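Local coordinates for attachment invasion locus protein (PDB 3QRA), which mediates adhesion of the plague bacterium and probably promotes its invasion of eukaryotic cells, as an outer-membrane beta-barrel of the Ail family, at residues A12-K17 / F69-V74. Sequence-based numbering, arbitrary orientation.
With C8E ((hydroxyethyloxy)tri(ethyloxy)octane), chain F.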
loop_
_atom_site.group_PDB
_atom_site.type_symbol
_atom_site.label_atom_id
_atom_site.label_comp_id
_atom_site.label_asym_id
_atom_site.label_seq_id
_atom_site.Cartn_x
_atom_site.Cartn_y
_atom_site.Cartn_z
ATOM N N ALA A 12 4.472 -2.247 -4.835
ATOM C CA ALA A 12 3.505 -2.773 -3.872
ATOM C C ALA A 12 3.079 -4.181 -4.289
ATOM O O ALA A 12 2.886 -4.454 -5.475
ATOM C CB ALA A 12 2.302 -1.843 -3.764
ATOM N N GLN A 13 2.951 -5.088 -3.325
ATOM C CA GLN A 13 2.498 -6.435 -3.646
ATOM C C GLN A 13 1.532 -6.875 -2.555
ATOM O O GLN A 13 1.823 -6.721 -1.367
ATOM C CB GLN A 13 3.679 -7.399 -3.729
ATOM C CG GLN A 13 3.266 -8.835 -4.013
ATOM C CD GLN A 13 4.142 -9.502 -5.057
ATOM O OE1 GLN A 13 3.679 -10.355 -5.812
ATOM N NE2 GLN A 13 5.417 -9.126 -5.094
ATOM N N SER A 14 0.375 -7.381 -2.961
ATOM C CA SER A 14 -0.644 -7.813 -2.009
ATOM C C SER A 14 -0.772 -9.333 -1.983
ATOM O O SER A 14 -0.501 -10.018 -2.976
ATOM C CB SER A 14 -2.017 -7.210 -2.356
ATOM O OG SER A 14 -2.020 -5.795 -2.330
ATOM N N ARG A 15 -1.155 -9.842 -0.815
ATOM C CA ARG A 15 -1.674 -11.181 -0.642
ATOM C C ARG A 15 -3.147 -11.010 -0.301
ATOM O O ARG A 15 -3.505 -10.134 0.481
ATOM C CB ARG A 15 -0.963 -11.894 0.509
ATOM C CG ARG A 15 0.498 -12.268 0.228
ATOM C CD ARG A 15 1.034 -13.172 1.340
ATOM N NE ARG A 15 2.379 -13.662 1.055
ATOM N N VAL A 16 -3.997 -11.828 -0.909
ATOM C CA VAL A 16 -5.434 -11.708 -0.725
ATOM C C VAL A 16 -5.976 -13.052 -0.260
ATOM O O VAL A 16 -5.768 -14.072 -0.920
ATOM C CB VAL A 16 -6.130 -11.303 -2.038
ATOM C CG1 VAL A 16 -7.632 -11.173 -1.828
ATOM C CG2 VAL A 16 -5.550 -9.994 -2.552
ATOM N N LYS A 17 -6.681 -13.054 0.867
ATOM C CA LYS A 17 -7.153 -14.313 1.448
ATOM C C LYS A 17 -8.603 -14.234 1.926
ATOM O O LYS A 17 -8.957 -13.343 2.681
ATOM C CB LYS A 17 -6.255 -14.695 2.632
ATOM C CG LYS A 17 -6.741 -15.913 3.438
ATOM C CD LYS A 17 -6.486 -17.219 2.722
ATOM C CE LYS A 17 -7.192 -18.383 3.440
ATOM N NZ LYS A 17 -6.533 -19.665 3.173
ATOM N N PHE A 69 -8.945 -8.335 -10.296
ATOM C CA PHE A 69 -8.896 -7.814 -8.936
ATOM C C PHE A 69 -8.172 -6.488 -8.925
ATOM O O PHE A 69 -7.165 -6.315 -9.622
ATOM C CB PHE A 69 -8.180 -8.790 -7.997
ATOM C CG PHE A 69 -7.942 -8.236 -6.615
ATOM C CD1 PHE A 69 -8.932 -8.314 -5.639
ATOM C CD2 PHE A 69 -6.733 -7.626 -6.289
ATOM C CE1 PHE A 69 -8.719 -7.789 -4.365
ATOM C CE2 PHE A 69 -6.512 -7.112 -5.017
ATOM C CZ PHE A 69 -7.507 -7.198 -4.057
ATOM N N LYS A 70 -8.687 -5.555 -8.128
ATOM C CA LYS A 70 -8.020 -4.275 -7.937
ATOM C C LYS A 70 -8.187 -3.839 -6.497
ATOM O O LYS A 70 -9.251 -4.014 -5.910
ATOM C CB LYS A 70 -8.622 -3.219 -8.863
ATOM N N TYR A 71 -7.132 -3.292 -5.941
ATOM C CA TYR A 71 -7.120 -2.744 -4.598
ATOM C C TYR A 71 -6.428 -1.394 -4.619
ATOM O O TYR A 71 -5.415 -1.232 -5.176
ATOM C CB TYR A 71 -6.360 -3.664 -3.666
ATOM C CG TYR A 71 -6.111 -3.133 -2.259
ATOM C CD1 TYR A 71 -7.085 -3.171 -1.309
ATOM C CD2 TYR A 71 -4.888 -2.608 -1.902
ATOM C CE1 TYR A 71 -6.849 -2.710 -0.035
ATOM C CE2 TYR A 71 -4.658 -2.160 -0.618
ATOM C CZ TYR A 71 -5.647 -2.215 0.305
ATOM O OH TYR A 71 -5.433 -1.770 1.556
ATOM N N TYR A 72 -7.011 -0.429 -3.967
ATOM C CA TYR A 72 -6.271 0.717 -3.644
ATOM C C TYR A 72 -6.581 1.340 -2.310
ATOM O O TYR A 72 -7.559 1.033 -1.701
ATOM C CB TYR A 72 -6.337 1.741 -4.695
ATOM C CG TYR A 72 -7.651 2.252 -5.005
ATOM C CD1 TYR A 72 -8.422 1.657 -5.981
ATOM C CD2 TYR A 72 -8.106 3.401 -4.396
ATOM C CE1 TYR A 72 -9.651 2.167 -6.284
ATOM C CE2 TYR A 72 -9.329 3.949 -4.691
ATOM C CZ TYR A 72 -10.123 3.343 -5.641
ATOM O OH TYR A 72 -11.360 3.909 -5.928
ATOM N N SER A 73 -5.665 2.183 -1.891
ATOM C CA SER A 73 -5.805 2.689 -0.539
ATOM C C SER A 73 -5.208 4.077 -0.427
ATOM O O SER A 73 -4.273 4.432 -1.156
ATOM C CB SER A 73 -5.144 1.743 0.465
ATOM O OG SER A 73 -3.730 1.734 0.335
ATOM N N VAL A 74 -5.774 4.854 0.491
ATOM C CA VAL A 74 -5.225 6.156 0.835
ATOM C C VAL A 74 -5.137 6.149 2.351
ATOM O O VAL A 74 -6.145 5.929 3.041
ATOM C CB VAL A 74 -6.104 7.320 0.348
ATOM C CG1 VAL A 74 -5.566 8.663 0.874
ATOM C CG2 VAL A 74 -6.139 7.353 -1.168
HETATM C C1 C8E F . -1.868 8.184 -9.234
HETATM C C2 C8E F . -2.703 6.959 -9.590
HETATM C C3 C8E F . -4.178 7.197 -9.290
HETATM C C4 C8E F . -5.072 6.298 -10.137
HETATM C C5 C8E F . -5.989 5.460 -9.254
HETATM C C6 C8E F . -7.446 5.635 -9.665
HETATM C C7 C8E F . -8.313 4.488 -9.158
HETATM C C8 C8E F . -9.784 4.757 -9.452
HETATM O O9 C8E F . -10.470 3.535 -9.611
#
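Val16 and Phe69 meet inside the barrel, where the inward-pointing side chains of two non-adjacent strands bridge the interior. CG2 of Val16 rests 3.7 Å from CZ of Phe69 and 3.9 Å from its CE2, so one methyl touches the far end of the ring at a slant. Phe69 reaches this far because its CG lies anti to the backbone N (chi1 173°), which sends the ring inward toward strand 5-18. This apolar pair is the tight part of the contact. Two residues along each strand the fit is looser: OG of Ser14 stays 4.3 Å from CD2 of Tyr71, and no hydrogen bond joins the two segments. Both hydroxyls are satisfied by other strands, Ser14 by Thr148 and Thr51, Tyr71 by Glu137, which also takes a bond from Ser73. On the outer, detergent-covered surface, Tyr72 carries a C8E chain: C7 lies 3.9 Å over one face of the ring, near its margin rather than its centre, and the O9 atom 3.7 Å from CE1. Strand 5-18 pairs with 28-37 and, through Gln13 and Arg15, with 144-156 to close the barrel; strands 28-37 and 42-53 separate it from 66-81.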